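PDB 1ORN: endonuclease III, which removes oxidised or otherwise damaged pyrimidines from DNA as a base-excision repair glycosylase and probably cuts the strand at the resulting abasic site. Local coordinates for residues L28-R31 with E35-I38; E60-P65 with E77-S82; P137-D142 with K166-I171. All coordinates share one frame; numbering follows the deposited sequence.

In the fold
Three contacts sample an HhH-GPD DNA glycosylase built of helices and loops, without strands. Contacts 1 and 2 lie on the same side of the chain's centre, their own centres about 12 Å apart. They touch through a long, weak ion pair between Arg-31 NH2 and Glu-60 OE2 at 3.3 Å. Contact 3 is across the chain's centre, about 22 Å from contact 1 and 32 Å from contact 2, centre to centre. DNA is approached at two places: residues following Asp-79 of contact 2 meet chain A, while Asp-142 of contact 3 lies beside chain B. Contact 1 stays about 9 Å from nucleic acid at nearest atoms, and the side chain of Leu-168 in contact 3 is about 13 Å from the iron-sulfur cluster.

Contact 1: L28-R31 with E35-I38; sequences LVHR and ELLI
The loop entering helix 33-43 folds back against the helix start, with Glu-35 gripping Arg-31 and Leu-36 packing on His-30. The nearest CA atoms, of His-30 and Leu-36, are 5.4 Å apart, and the helix start is tied down again by a hydrogen bond from Glu-35 N to Asn-32 OD1.

The polar half is built round one carboxylate. Arg-31 N donates to Glu-35 OE2 at 2.8 Å, reaching that oxygen on its anti side and well out of the carboxylate plane. Arg-31 NE comes to the same OE2 at 3.2 Å through the syn lone pair, nearly straight at 172° and almost within the guanidinium plane. The second oxygen completes the salt bridge: Arg-31 NH2 stands 2.6 Å from Glu-35 OE1, though the bent hydrogen bond there is weak. Guanidinium and carboxylate are turned 39° from each other, so the pairing is twisted rather than flat. The Arg-31 chain reaches this position by bending at chi3 (-67°), which turns the NE and NH2 edge of the guanidinium toward the carboxylate.

The other half is apolar. Leu-36 CD1 sits over the centre of the His-30 ring, 3.9 Å from its centroid, in a CH-pi contact, while Leu-36 CB lies 3.8 Å from His-30 CD2. The ring's rotation is fixed by ND1, which donates in the ring plane to Leu-28 O at 2.9 Å. Val-132 of helix 123-134 also touches both His-30 and Leu-36.

With an alanine in place of Glu-35, Arg-31 N would probably lose its side-chain acceptor and the guanidinium would be freer to swing. Because backbone and side-chain donors of one residue converge on OE2, the buried carboxylate probably has its negative charge well compensated, and it holds loop and helix together.

Contact 2: E60-P65 with E77-S82; sequences EKYRTP and EQDIRS. With nucleotides of chain A.
Where helix 48-61 and helix 73-79 end, their backbones stay well apart, Lys-61 CA being 9.4 Å from Asp-79 CA, so long side chains must span the gap. Both bridges finish on a single carboxylate oxygen. Tyr-62 OH donates to Asp-79 OD1 at 2.6 Å, arriving nearly in line with the C-O bond, and ring and carboxylate planes are 65° apart. Lys-61 NZ takes the syn lone pair of Asp-79 OD1 at 2.8 Å as a salt bridge. Its chain is extended throughout, with CG trans to the backbone N (chi1 179°), and runs past the tyrosine so that Lys-61 CG lies 3.6 Å above the Tyr-62 ring plane, toward the rim. Glu-75 forms a second salt bridge with NZ.

Beyond Asp-79 the chain meets DNA: Ser-82 OG donates to OP1 of DG8 of chain A at 3.0 Å, and the Arg-81 guanidinium lays one face over C5' of DT7 of chain A.

Among the surrounding helices, Tyr-62 stacks on Tyr-68, Asp-79 touches Leu-58 of helix 48-61, and Ile-80 packs between helices 33-43, 48-61 and 86-103 through Leu-42, Leu-58 and Ala-90.

Contact 3: P137-D142 with K166-I171; sequences PAIAVD and KTLMKI. With nucleotides of chain B.
Ile-139 packs against Leu-168 and Met-169, joining the loop between helix 123-134 and helix 143-152 to helix 161-171 of the HhH-GPD fold. The nearest CA atoms, those of Ile-139 and Met-169, are 7.4 Å apart, and the side chains fill the interval.

The polar bonds of the loop run to other parts of the structure. Asp-142 N-caps helix 143-152, its OD1 accepting from Val-145 N and its OD2 from His-144 N, while OD2 is also hydrogen-bonded to a modified side chain. Its CB lies 3.8 Å from OP1 of DG8 of chain B. This placement beside bound DNA is consistent with the family's conserved GPD aspartate. A weak bond ties Ile-139 O to Asn-127 ND2 of helix 123-134.

Between the two segments the contact is apolar. Ile-139 and Leu-168 cross at about a right angle, and Trp-177 of helix 177-191 touches both Ile-139 and Met-169. Ile-139 CG1 stands opposite the carbonyl carbon (chi1 -59°), which sends CD1 to the helix and CG2 alongside Leu-168 CD1 at 3.9 Å. Ile-139 CD1 is 4.0 Å from Met-169 CG and presses onto Leu-168 CB at 3.5 Å, tighter than usual van der Waals contact.

Contact 1: L28-R31 with E35-I38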
loop_
_atom_site.group_PDB
_atom_site.type_symbol
_atom_site.label_atom_id
_atom_site.label_comp_id
_atom_site.label_asym_id
_atom_site.label_seq_id
_atom_site.Cartn_x
_atom_site.Cartn_y
_atom_site.Cartn_z
ATOM N N LEU C 28 -6.301 5.599 -3.968
ATOM C CA LEU C 28 -7.539 5.283 -3.257
ATOM C C LEU C 28 -8.288 6.571 -2.946
ATOM O O LEU C 28 -7.735 7.489 -2.337
ATOM C CB LEU C 28 -7.238 4.538 -1.953
ATOM C CG LEU C 28 -6.669 3.125 -2.079
ATOM C CD1 LEU C 28 -6.316 2.622 -0.686
ATOM C CD2 LEU C 28 -7.678 2.196 -2.747
ATOM N N VAL C 29 -9.547 6.636 -3.365
ATOM C CA VAL C 29 -10.367 7.821 -3.140
ATOM C C VAL C 29 -10.826 7.916 -1.688
ATOM O O VAL C 29 -11.406 6.974 -1.148
ATOM C CB VAL C 29 -11.601 7.812 -4.077
ATOM C CG1 VAL C 29 -12.480 9.025 -3.811
ATOM C CG2 VAL C 29 -11.135 7.795 -5.536
ATOM N N HIS C 30 -10.554 9.058 -1.064
ATOM C CA HIS C 30 -10.936 9.298 0.327
ATOM C C HIS C 30 -10.990 10.795 0.615
ATOM O O HIS C 30 -10.286 11.581 -0.022
ATOM C CB HIS C 30 -9.920 8.661 1.276
ATOM C CG HIS C 30 -8.555 9.272 1.194
ATOM N ND1 HIS C 30 -7.702 9.051 0.134
ATOM C CD2 HIS C 30 -7.900 10.108 2.034
ATOM C CE1 HIS C 30 -6.580 9.722 0.326
ATOM N NE2 HIS C 30 -6.675 10.373 1.473
ATOM N N ARG C 31 -11.804 11.182 1.592
ATOM C CA ARG C 31 -11.953 12.588 1.962
ATOM C C ARG C 31 -11.396 12.920 3.349
ATOM O O ARG C 31 -11.216 14.093 3.690
ATOM C CB ARG C 31 -13.429 12.983 1.882
ATOM C CG ARG C 31 -13.968 13.001 0.460
ATOM C CD ARG C 31 -15.490 12.984 0.437
ATOM N NE ARG C 31 -16.019 11.718 0.941
ATOM C CZ ARG C 31 -17.311 11.413 0.998
ATOM N NH1 ARG C 31 -18.222 12.285 0.581
ATOM N NH2 ARG C 31 -17.695 10.231 1.464
ATOM N N GLU C 35 -11.900 7.535 6.315
ATOM C CA GLU C 35 -12.220 6.915 5.035
ATOM C C GLU C 35 -10.963 6.274 4.460
ATOM O O GLU C 35 -11.037 5.217 3.835
ATOM C CB GLU C 35 -12.765 7.945 4.038
ATOM C CG GLU C 35 -14.218 8.312 4.267
ATOM C CD GLU C 35 -14.754 9.247 3.197
ATOM O OE1 GLU C 35 -15.932 9.640 3.298
ATOM O OE2 GLU C 35 -14.001 9.585 2.258
ATOM N N LEU C 36 -9.806 6.899 4.666
ATOM C CA LEU C 36 -8.573 6.314 4.140
ATOM C C LEU C 36 -8.315 4.979 4.835
ATOM O O LEU C 36 -8.009 3.986 4.182
ATOM C CB LEU C 36 -7.363 7.224 4.370
ATOM C CG LEU C 36 -6.024 6.636 3.894
ATOM C CD1 LEU C 36 -6.059 6.357 2.395
ATOM C CD2 LEU C 36 -4.886 7.592 4.233
ATOM N N LEU C 37 -8.428 4.969 6.159
ATOM C CA LEU C 37 -8.187 3.740 6.919
ATOM C C LEU C 37 -9.055 2.596 6.421
ATOM O O LEU C 37 -8.558 1.491 6.180
ATOM C CB LEU C 37 -8.440 3.969 8.411
ATOM C CG LEU C 37 -8.281 2.731 9.312
ATOM C CD1 LEU C 37 -6.861 2.191 9.205
ATOM C CD2 LEU C 37 -8.601 3.112 10.746
ATOM N N ILE C 38 -10.354 2.840 6.269
ATOM C CA ILE C 38 -11.242 1.780 5.796
ATOM C C ILE C 38 -10.840 1.334 4.393
ATOM O O ILE C 38 -10.766 0.136 4.101
ATOM C CB ILE C 38 -12.720 2.235 5.749
ATOM C CG1 ILE C 38 -13.210 2.573 7.162
ATOM C CG2 ILE C 38 -13.581 1.140 5.107
ATOM C CD1 ILE C 38 -13.124 1.418 8.137
#

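Contact 2: E60-P65 with E77-S82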
loop_
_atom_site.group_PDB
_atom_site.type_symbol
_atom_site.label_atom_id
_atom_site.label_comp_id
_atom_site.label_asym_id
_atom_site.label_seq_id
_atom_site.Cartn_x
_atom_site.Cartn_y
_atom_site.Cartn_z
ATOM N N GLU C 60 -21.084 6.623 1.596
ATOM C CA GLU C 60 -22.288 7.446 1.627
ATOM C C GLU C 60 -23.205 6.852 2.683
ATOM O O GLU C 60 -23.932 7.573 3.373
ATOM C CB GLU C 60 -22.982 7.456 0.262
ATOM C CG GLU C 60 -22.208 8.227 -0.793
ATOM C CD GLU C 60 -21.770 9.595 -0.295
ATOM O OE1 GLU C 60 -22.647 10.416 0.050
ATOM O OE2 GLU C 60 -20.547 9.845 -0.240
ATOM N N LYS C 61 -23.152 5.531 2.815
ATOM C CA LYS C 61 -23.965 4.816 3.792
ATOM C C LYS C 61 -23.364 4.887 5.196
ATOM O O LYS C 61 -24.085 5.058 6.180
ATOM C CB LYS C 61 -24.114 3.352 3.379
ATOM C CG LYS C 61 -24.926 2.513 4.353
ATOM C CD LYS C 61 -25.248 1.153 3.756
ATOM C CE LYS C 61 -26.090 0.309 4.698
ATOM N NZ LYS C 61 -26.468 -0.986 4.062
ATOM N N TYR C 62 -22.043 4.755 5.276
ATOM C CA TYR C 62 -21.330 4.796 6.547
ATOM C C TYR C 62 -20.371 5.988 6.541
ATOM O O TYR C 62 -19.609 6.168 5.592
ATOM C CB TYR C 62 -20.530 3.502 6.739
ATOM C CG TYR C 62 -21.332 2.224 6.610
ATOM C CD1 TYR C 62 -21.997 1.674 7.708
ATOM C CD2 TYR C 62 -21.406 1.549 5.394
ATOM C CE1 TYR C 62 -22.708 0.483 7.599
ATOM C CE2 TYR C 62 -22.118 0.358 5.272
ATOM C CZ TYR C 62 -22.765 -0.171 6.379
ATOM O OH TYR C 62 -23.456 -1.355 6.258
ATOM N N ARG C 63 -20.395 6.796 7.599
ATOM C CA ARG C 63 -19.520 7.968 7.668
ATOM C C ARG C 63 -18.677 8.023 8.933
ATOM O O ARG C 63 -17.682 8.751 8.998
ATOM C CB ARG C 63 -20.341 9.257 7.597
ATOM C CG ARG C 63 -21.241 9.391 6.386
ATOM C CD ARG C 63 -21.763 10.816 6.286
ATOM N NE ARG C 63 -22.875 10.940 5.350
ATOM C CZ ARG C 63 -24.117 10.540 5.605
ATOM N NH1 ARG C 63 -25.064 10.692 4.687
ATOM N NH2 ARG C 63 -24.416 9.996 6.779
ATOM N N THR C 64 -19.081 7.259 9.942
ATOM C CA THR C 64 -18.372 7.261 11.213
ATOM C C THR C 64 -18.273 5.839 11.742
ATOM O O THR C 64 -18.986 4.947 11.279
ATOM C CB THR C 64 -19.138 8.096 12.252
ATOM O OG1 THR C 64 -20.321 7.387 12.634
ATOM C CG2 THR C 64 -19.551 9.441 11.655
ATOM N N PRO C 65 -17.387 5.608 12.721
ATOM C CA PRO C 65 -17.261 4.253 13.263
ATOM C C PRO C 65 -18.560 3.724 13.887
ATOM O O PRO C 65 -18.787 2.517 13.933
ATOM C CB PRO C 65 -16.111 4.385 14.268
ATOM C CG PRO C 65 -16.112 5.832 14.637
ATOM C CD PRO C 65 -16.403 6.518 13.332
ATOM N N GLU C 77 -21.263 -7.238 5.411
ATOM C CA GLU C 77 -20.633 -8.220 4.533
ATOM C C GLU C 77 -21.115 -8.038 3.099
ATOM O O GLU C 77 -20.319 -8.026 2.162
ATOM C CB GLU C 77 -20.948 -9.648 4.992
ATOM C CG GLU C 77 -20.183 -10.107 6.228
ATOM C CD GLU C 77 -20.428 -11.579 6.558
ATOM O OE1 GLU C 77 -19.830 -12.083 7.533
ATOM O OE2 GLU C 77 -21.216 -12.235 5.840
ATOM N N GLN C 78 -22.424 -7.892 2.927
ATOM C CA GLN C 78 -22.986 -7.708 1.596
ATOM C C GLN C 78 -22.552 -6.390 0.968
ATOM O O GLN C 78 -22.285 -6.325 -0.234
ATOM C CB GLN C 78 -24.517 -7.777 1.646
ATOM C CG GLN C 78 -25.056 -9.185 1.842
ATOM C CD GLN C 78 -24.460 -10.172 0.852
ATOM O OE1 GLN C 78 -24.526 -9.970 -0.363
ATOM N NE2 GLN C 78 -23.866 -11.245 1.368
ATOM N N ASP C 79 -22.471 -5.345 1.784
ATOM C CA ASP C 79 -22.074 -4.028 1.301
ATOM C C ASP C 79 -20.661 -3.990 0.715
ATOM O O ASP C 79 -20.370 -3.151 -0.138
ATOM C CB ASP C 79 -22.200 -3.001 2.431
ATOM C CG ASP C 79 -23.641 -2.594 2.687
ATOM O OD1 ASP C 79 -23.916 -1.989 3.744
ATOM O OD2 ASP C 79 -24.497 -2.872 1.821
ATOM N N ILE C 80 -19.790 -4.892 1.167
ATOM C CA ILE C 80 -18.410 -4.943 0.672
ATOM C C ILE C 80 -18.088 -6.280 0.011
ATOM O O ILE C 80 -16.924 -6.597 -0.229
ATOM C CB ILE C 80 -17.381 -4.731 1.813
ATOM C CG1 ILE C 80 -17.437 -5.901 2.799
ATOM C CG2 ILE C 80 -17.644 -3.415 2.518
ATOM C CD1 ILE C 80 -16.354 -5.864 3.866
ATOM N N ARG C 81 -19.120 -7.058 -0.293
ATOM C CA ARG C 81 -18.928 -8.372 -0.905
ATOM C C ARG C 81 -18.029 -8.399 -2.142
ATOM O O ARG C 81 -17.235 -9.323 -2.308
ATOM C CB ARG C 81 -20.287 -8.989 -1.258
ATOM C CG ARG C 81 -20.186 -10.355 -1.916
ATOM C CD ARG C 81 -21.560 -10.947 -2.212
ATOM N NE ARG C 81 -21.451 -12.214 -2.931
ATOM C CZ ARG C 81 -21.015 -12.330 -4.183
ATOM N NH1 ARG C 81 -20.647 -11.252 -4.864
ATOM N NH2 ARG C 81 -20.937 -13.526 -4.754
ATOM N N SER C 82 -18.145 -7.392 -3.004
ATOM C CA SER C 82 -17.358 -7.336 -4.234
ATOM C C SER C 82 -15.852 -7.161 -4.046
ATOM O O SER C 82 -15.087 -7.302 -5.000
ATOM C CB SER C 82 -17.885 -6.227 -5.148
ATOM O OG SER C 82 -19.171 -6.559 -5.644
ATOM P P DT A 7 -16.338 -15.383 -3.360
ATOM O OP1 DT A 7 -17.334 -15.703 -2.304
ATOM O OP2 DT A 7 -15.910 -16.439 -4.314
ATOM O "O5'" DT A 7 -16.863 -14.133 -4.192
ATOM C "C5'" DT A 7 -17.081 -12.885 -3.541
ATOM C "C4'" DT A 7 -16.497 -11.750 -4.351
ATOM O "O4'" DT A 7 -15.046 -11.792 -4.339
ATOM C "C3'" DT A 7 -16.915 -11.705 -5.822
ATOM O "O3'" DT A 7 -17.306 -10.372 -6.154
ATOM C "C2'" DT A 7 -15.653 -12.106 -6.570
ATOM C "C1'" DT A 7 -14.551 -11.595 -5.653
ATOM N N1 DT A 7 -13.252 -12.303 -5.767
ATOM C C2 DT A 7 -12.111 -11.552 -5.995
ATOM O O2 DT A 7 -12.122 -10.339 -6.120
ATOM N N3 DT A 7 -10.948 -12.285 -6.071
ATOM C C4 DT A 7 -10.812 -13.654 -5.944
ATOM O O4 DT A 7 -9.699 -14.169 -6.017
ATOM C C5 DT A 7 -12.046 -14.377 -5.722
ATOM C C7 DT A 7 -12.001 -15.866 -5.595
ATOM C C6 DT A 7 -13.187 -13.675 -5.642
ATOM P P DG A 8 -17.937 -10.059 -7.597
ATOM O OP1 DG A 8 -18.878 -8.922 -7.435
ATOM O OP2 DG A 8 -18.414 -11.329 -8.198
ATOM O "O5'" DG A 8 -16.680 -9.538 -8.420
ATOM C "C5'" DG A 8 -15.971 -8.387 -7.974
ATOM C "C4'" DG A 8 -14.898 -8.011 -8.966
ATOM O "O4'" DG A 8 -13.715 -8.820 -8.775
ATOM C "C3'" DG A 8 -15.302 -8.170 -10.430
ATOM O "O3'" DG A 8 -14.875 -7.023 -11.155
ATOM C "C2'" DG A 8 -14.553 -9.416 -10.874
ATOM C "C1'" DG A 8 -13.303 -9.378 -10.011
ATOM N N9 DG A 8 -12.701 -10.680 -9.731
ATOM C C8 DG A 8 -13.356 -11.846 -9.419
ATOM N N7 DG A 8 -12.545 -12.849 -9.205
ATOM C C5 DG A 8 -11.278 -12.312 -9.391
ATOM C C6 DG A 8 -9.995 -12.919 -9.292
ATOM O O6 DG A 8 -9.714 -14.090 -9.010
ATOM N N1 DG A 8 -8.977 -12.010 -9.558
ATOM C C2 DG A 8 -9.162 -10.689 -9.877
ATOM N N2 DG A 8 -8.048 -9.973 -10.097
ATOM N N3 DG A 8 -10.350 -10.110 -9.973
ATOM C C4 DG A 8 -11.356 -10.974 -9.719
#

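Contact 3: P137-D142 with K166-I171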
loop_
_atom_site.group_PDB
_atom_site.type_symbol
_atom_site.label_atom_id
_atom_site.label_comp_id
_atom_site.label_asym_id
_atom_site.label_seq_id
_atom_site.Cartn_x
_atom_site.Cartn_y
_atom_site.Cartn_z
ATOM N N PRO C 137 6.684 10.257 7.400
ATOM C CA PRO C 137 7.476 9.453 6.471
ATOM C C PRO C 137 7.430 7.963 6.807
ATOM O O PRO C 137 7.616 7.557 7.955
ATOM C CB PRO C 137 8.878 10.048 6.602
ATOM C CG PRO C 137 8.885 10.610 7.990
ATOM C CD PRO C 137 7.526 11.236 8.104
ATOM N N ALA C 138 7.156 7.155 5.791
ATOM C CA ALA C 138 7.096 5.709 5.958
ATOM C C ALA C 138 7.085 5.082 4.581
ATOM O O ALA C 138 6.698 5.723 3.601
ATOM C CB ALA C 138 5.834 5.314 6.722
ATOM N N ILE C 139 7.534 3.837 4.509
ATOM C CA ILE C 139 7.553 3.104 3.255
ATOM C C ILE C 139 6.704 1.853 3.437
ATOM O O ILE C 139 7.085 0.930 4.157
ATOM C CB ILE C 139 8.982 2.681 2.869
ATOM C CG1 ILE C 139 9.867 3.923 2.735
ATOM C CG2 ILE C 139 8.957 1.889 1.566
ATOM C CD1 ILE C 139 11.311 3.610 2.412
ATOM N N ALA C 140 5.542 1.842 2.796
ATOM C CA ALA C 140 4.637 0.708 2.876
ATOM C C ALA C 140 5.062 -0.301 1.819
ATOM O O ALA C 140 5.109 0.023 0.631
ATOM C CB ALA C 140 3.211 1.166 2.623
ATOM N N VAL C 141 5.383 -1.518 2.242
ATOM C CA VAL C 141 5.803 -2.542 1.298
ATOM C C VAL C 141 4.669 -3.522 0.995
ATOM O O VAL C 141 4.279 -4.334 1.845
ATOM C CB VAL C 141 7.038 -3.313 1.823
ATOM C CG1 VAL C 141 7.460 -4.385 0.809
ATOM C CG2 VAL C 141 8.183 -2.338 2.072
ATOM N N ASP C 142 4.154 -3.420 -0.231
ATOM C CA ASP C 142 3.063 -4.244 -0.742
ATOM C C ASP C 142 3.623 -5.175 -1.817
ATOM O O ASP C 142 4.833 -5.297 -1.981
ATOM C CB ASP C 142 2.016 -3.353 -1.406
ATOM C CG ASP C 142 2.487 -2.835 -2.756
ATOM O OD1 ASP C 142 3.652 -2.381 -2.843
ATOM O OD2 ASP C 142 1.705 -2.888 -3.731
ATOM N N LYS C 166 13.350 -1.903 5.561
ATOM C CA LYS C 166 14.540 -1.385 6.217
ATOM C C LYS C 166 15.628 -1.016 5.213
ATOM O O LYS C 166 16.319 -0.015 5.389
ATOM C CB LYS C 166 15.055 -2.394 7.254
ATOM C CG LYS C 166 14.077 -2.591 8.411
ATOM C CD LYS C 166 14.694 -3.303 9.604
ATOM C CE LYS C 166 15.061 -4.741 9.315
ATOM N NZ LYS C 166 15.734 -5.358 10.502
ATOM N N THR C 167 15.757 -1.804 4.149
ATOM C CA THR C 167 16.755 -1.538 3.114
ATOM C C THR C 167 16.488 -0.185 2.465
ATOM O O THR C 167 17.399 0.620 2.287
ATOM C CB THR C 167 16.735 -2.624 2.015
ATOM O OG1 THR C 167 17.102 -3.886 2.584
ATOM C CG2 THR C 167 17.709 -2.278 0.895
ATOM N N LEU C 168 15.230 0.066 2.120
ATOM C CA LEU C 168 14.859 1.327 1.489
ATOM C C LEU C 168 15.024 2.519 2.433
ATOM O O LEU C 168 15.460 3.591 2.016
ATOM C CB LEU C 168 13.415 1.246 0.989
ATOM C CG LEU C 168 13.219 0.241 -0.150
ATOM C CD1 LEU C 168 11.738 -0.007 -0.385
ATOM C CD2 LEU C 168 13.889 0.777 -1.410
ATOM N N MET C 169 14.678 2.334 3.702
ATOM C CA MET C 169 14.797 3.418 4.671
ATOM C C MET C 169 16.240 3.887 4.842
ATOM O O MET C 169 16.486 5.064 5.100
ATOM C CB MET C 169 14.226 2.998 6.029
ATOM C CG MET C 169 12.705 2.901 6.060
ATOM S SD MET C 169 12.034 2.881 7.741
ATOM C CE MET C 169 12.323 1.176 8.214
ATOM N N LYS C 170 17.188 2.968 4.690
ATOM C CA LYS C 170 18.605 3.300 4.834
ATOM C C LYS C 170 19.211 3.924 3.577
ATOM O O LYS C 170 20.222 4.625 3.651
ATOM C CB LYS C 170 19.407 2.049 5.197
ATOM C CG LYS C 170 19.011 1.415 6.513
ATOM C CD LYS C 170 19.727 0.087 6.712
ATOM C CE LYS C 170 19.233 -0.629 7.959
ATOM N NZ LYS C 170 19.803 -2.005 8.069
ATOM N N ILE C 171 18.601 3.670 2.425
ATOM C CA ILE C 171 19.115 4.207 1.167
ATOM C C ILE C 171 18.468 5.534 0.781
ATOM O O ILE C 171 19.091 6.364 0.115
ATOM C CB ILE C 171 18.896 3.207 0.000
ATOM C CG1 ILE C 171 19.512 1.848 0.343
ATOM C CG2 ILE C 171 19.504 3.759 -1.283
ATOM C CD1 ILE C 171 20.998 1.894 0.651
ATOM P P DG B 8 -1.301 -6.005 -1.578
ATOM O OP1 DG B 8 0.061 -6.568 -1.741
ATOM O OP2 DG B 8 -2.412 -6.510 -2.441
ATOM O "O5'" DG B 8 -1.760 -6.187 -0.066
ATOM C "C5'" DG B 8 -0.821 -6.102 1.005
ATOM C "C4'" DG B 8 -1.537 -6.346 2.311
ATOM O "O4'" DG B 8 -2.212 -7.624 2.260
ATOM C "C3'" DG B 8 -0.701 -6.355 3.586
ATOM O "O3'" DG B 8 -1.496 -5.703 4.575
ATOM C "C2'" DG B 8 -0.513 -7.840 3.874
ATOM C "C1'" DG B 8 -1.791 -8.461 3.329
ATOM N N9 DG B 8 -1.647 -9.808 2.784
ATOM C C8 DG B 8 -0.574 -10.323 2.100
ATOM N N7 DG B 8 -0.773 -11.546 1.682
ATOM C C5 DG B 8 -2.051 -11.859 2.126
ATOM C C6 DG B 8 -2.823 -13.049 1.962
ATOM O O6 DG B 8 -2.531 -14.080 1.349
ATOM N N1 DG B 8 -4.058 -12.947 2.595
ATOM C C2 DG B 8 -4.502 -11.844 3.285
ATOM N N2 DG B 8 -5.721 -11.941 3.834
ATOM N N3 DG B 8 -3.800 -10.725 3.427
ATOM C C4 DG B 8 -2.595 -10.804 2.827
#